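Local coordinates for protein putative glycosylhydrolase (Parabacteroides distasonis, PDB 3S5Q) that probably acts as a hydrolase on glycosides, being a concanavalin A-like protein of the 3-keto-disaccharide hydrolase family, at residues Y118-A123 and A162-G167. Sequence-based numbering, arbitrary orientation.
With EDO (1,2-ethanediol), chain E; EDO (1,2-ethanediol), chain G.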
loop_
_atom_site.group_PDB
_atom_site.type_symbol
_atom_site.label_atom_id
_atom_site.label_comp_id
_atom_site.label_asym_id
_atom_site.label_seq_id
_atom_site.Cartn_x
_atom_site.Cartn_y
_atom_site.Cartn_z
ATOM N N TYR A 118 7.504 -3.880 -2.727
ATOM C CA TYR A 118 7.492 -5.331 -2.950
ATOM C C TYR A 118 8.592 -5.770 -3.942
ATOM O O TYR A 118 8.669 -5.251 -5.038
ATOM C CB TYR A 118 6.093 -5.768 -3.449
ATOM C CG TYR A 118 5.998 -7.231 -3.725
ATOM C CD1 TYR A 118 5.891 -8.136 -2.681
ATOM C CD2 TYR A 118 6.035 -7.729 -5.035
ATOM C CE1 TYR A 118 5.836 -9.466 -2.893
ATOM C CE2 TYR A 118 5.960 -9.124 -5.269
ATOM C CZ TYR A 118 5.860 -9.979 -4.186
ATOM O OH TYR A 118 5.778 -11.355 -4.357
ATOM N N GLY A 119 9.427 -6.726 -3.520
ATOM C CA GLY A 119 10.453 -7.335 -4.393
ATOM C C GLY A 119 11.704 -6.484 -4.591
ATOM O O GLY A 119 12.672 -6.956 -5.226
ATOM N N HIS A 120 11.717 -5.274 -4.006
ATOM C CA HIS A 120 12.794 -4.307 -4.168
ATOM C C HIS A 120 13.462 -3.816 -2.873
ATOM O O HIS A 120 14.691 -3.663 -2.827
ATOM C CB HIS A 120 12.298 -3.070 -5.004
ATOM C CG HIS A 120 11.841 -3.448 -6.395
ATOM N ND1 HIS A 120 10.672 -4.156 -6.635
ATOM C CD2 HIS A 120 12.419 -3.248 -7.612
ATOM C CE1 HIS A 120 10.556 -4.375 -7.938
ATOM N NE2 HIS A 120 11.593 -3.814 -8.560
ATOM N N LYS A 121 12.668 -3.486 -1.865
ATOM C CA LYS A 121 13.218 -3.035 -0.577
ATOM C C LYS A 121 12.249 -3.317 0.560
ATOM O O LYS A 121 11.073 -2.891 0.516
ATOM C CB LYS A 121 13.581 -1.541 -0.614
ATOM C CG LYS A 121 14.262 -1.114 0.730
ATOM C CD LYS A 121 15.100 0.079 0.633
ATOM C CE LYS A 121 16.062 0.206 1.826
ATOM N NZ LYS A 121 16.698 1.610 1.888
ATOM N N GLY A 122 12.748 -4.049 1.566
ATOM C CA GLY A 122 11.960 -4.416 2.740
ATOM C C GLY A 122 11.990 -3.415 3.900
ATOM O O GLY A 122 12.716 -2.429 3.875
ATOM N N ALA A 123 11.207 -3.704 4.944
ATOM C CA ALA A 123 11.166 -2.867 6.139
ATOM C C ALA A 123 12.486 -2.891 6.939
ATOM O O ALA A 123 13.241 -3.892 6.950
ATOM C CB ALA A 123 9.980 -3.245 7.035
ATOM N N ALA A 162 15.937 6.036 -8.128
ATOM C CA ALA A 162 17.076 6.229 -9.012
ATOM C C ALA A 162 18.188 5.194 -8.818
ATOM O O ALA A 162 18.946 4.966 -9.732
ATOM C CB ALA A 162 17.641 7.650 -8.874
ATOM N N ASP A 163 18.283 4.597 -7.625
ATOM C CA ASP A 163 19.281 3.570 -7.314
ATOM C C ASP A 163 19.005 2.231 -8.045
ATOM O O ASP A 163 19.911 1.420 -8.217
ATOM C CB ASP A 163 19.337 3.307 -5.797
ATOM C CG ASP A 163 19.770 4.523 -4.980
ATOM O OD1 ASP A 163 20.245 5.518 -5.547
ATOM O OD2 ASP A 163 19.649 4.456 -3.746
ATOM N N TRP A 164 17.750 2.001 -8.444
ATOM C CA TRP A 164 17.339 0.774 -9.109
ATOM C C TRP A 164 17.611 0.823 -10.614
ATOM O O TRP A 164 16.690 0.846 -11.428
ATOM C CB TRP A 164 15.891 0.467 -8.801
ATOM C CG TRP A 164 15.761 -0.293 -7.484
ATOM C CD1 TRP A 164 15.657 -1.638 -7.335
ATOM C CD2 TRP A 164 15.818 0.258 -6.148
ATOM N NE1 TRP A 164 15.611 -1.976 -5.985
ATOM C CE2 TRP A 164 15.720 -0.826 -5.240
ATOM C CE3 TRP A 164 15.962 1.556 -5.636
ATOM C CZ2 TRP A 164 15.730 -0.642 -3.831
ATOM C CZ3 TRP A 164 16.005 1.736 -4.263
ATOM C CH2 TRP A 164 15.878 0.643 -3.372
ATOM N N THR A 165 18.890 0.821 -10.988
ATOM C CA THR A 165 19.262 0.873 -12.402
ATOM C C THR A 165 19.113 -0.483 -13.126
ATOM O O THR A 165 19.062 -0.532 -14.368
ATOM C CB THR A 165 20.686 1.408 -12.567
ATOM O OG1 THR A 165 21.572 0.683 -11.724
ATOM C CG2 THR A 165 20.714 2.872 -12.205
ATOM N N SER A 166 19.027 -1.562 -12.351
ATOM C CA SER A 166 18.705 -2.927 -12.883
ATOM C C SER A 166 17.237 -3.310 -12.681
ATOM O O SER A 166 16.693 -3.065 -11.597
ATOM C CB SER A 166 19.584 -4.001 -12.208
ATOM O OG SER A 166 19.203 -5.351 -12.571
ATOM N N GLY A 167 16.616 -3.923 -13.711
ATOM C CA GLY A 167 15.292 -4.560 -13.591
ATOM C C GLY A 167 15.262 -5.927 -12.916
ATOM O O GLY A 167 14.168 -6.451 -12.562
HETATM C C1 EDO E . 14.490 3.804 6.540
HETATM O O1 EDO E . 14.931 4.995 7.231
HETATM C C2 EDO E . 15.616 2.941 5.946
HETATM O O2 EDO E . 15.151 2.192 4.804
HETATM C C1 EDO G . 23.250 -2.492 -13.807
HETATM O O1 EDO G . 23.019 -1.472 -12.839
HETATM C C2 EDO G . 24.187 -3.578 -13.262
HETATM O O2 EDO G . 23.647 -4.863 -13.219
#
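Trp164 turns an edge of its indole to the carbonyl of His120 and also touches the side chains of His120 and Lys121; no hydrogen bond joins the two segments. The carbonyl of His120 meets the indole near the ring plane, with O 3.3 Å from CZ2 of Trp164; an aromatic edge, slightly positive at its hydrogens, suits such an oxygen. On the pyrrole side, CB of His120 packs 3.6 Å from NE1 of Trp164, and CD1 of Trp164 reaches the imidazole edge at CD2 of His120. The two rings meet obliquely, planes at 55° and centroids 5.3 Å apart. The imidazole is held by its own segment: ND1 of His120 donates to O of Tyr118 at 2.8 Å, the acceptor lying almost in the ring plane, which helps set the ring's rotation, together with the stacked ring of Tyr184. NE1 of Trp164 is satisfied by OD1 of Asn170, whose ND2 also bonds Gly119 O, so one amide ties both loops.

Lys121 runs across the indole at about a right angle. With CG opposite the backbone N (chi1 -176°) and an extended chain beyond, its methylenes pass the six-membered ring, CD 4.1 Å from CH2 of Trp164, and carry the ammonium onward to Ser158 O; a 1,2-ethanediol gives NZ a further, weak bond. A long aliphatic stem with a charged end fits this partly exposed border. The backbone at His120 and Lys121 fits a classic beta bulge, and Trp164 centres an inverse gamma turn. The contact joins loops following strands 93-98 and 154-160 of a concanavalin A-like fold.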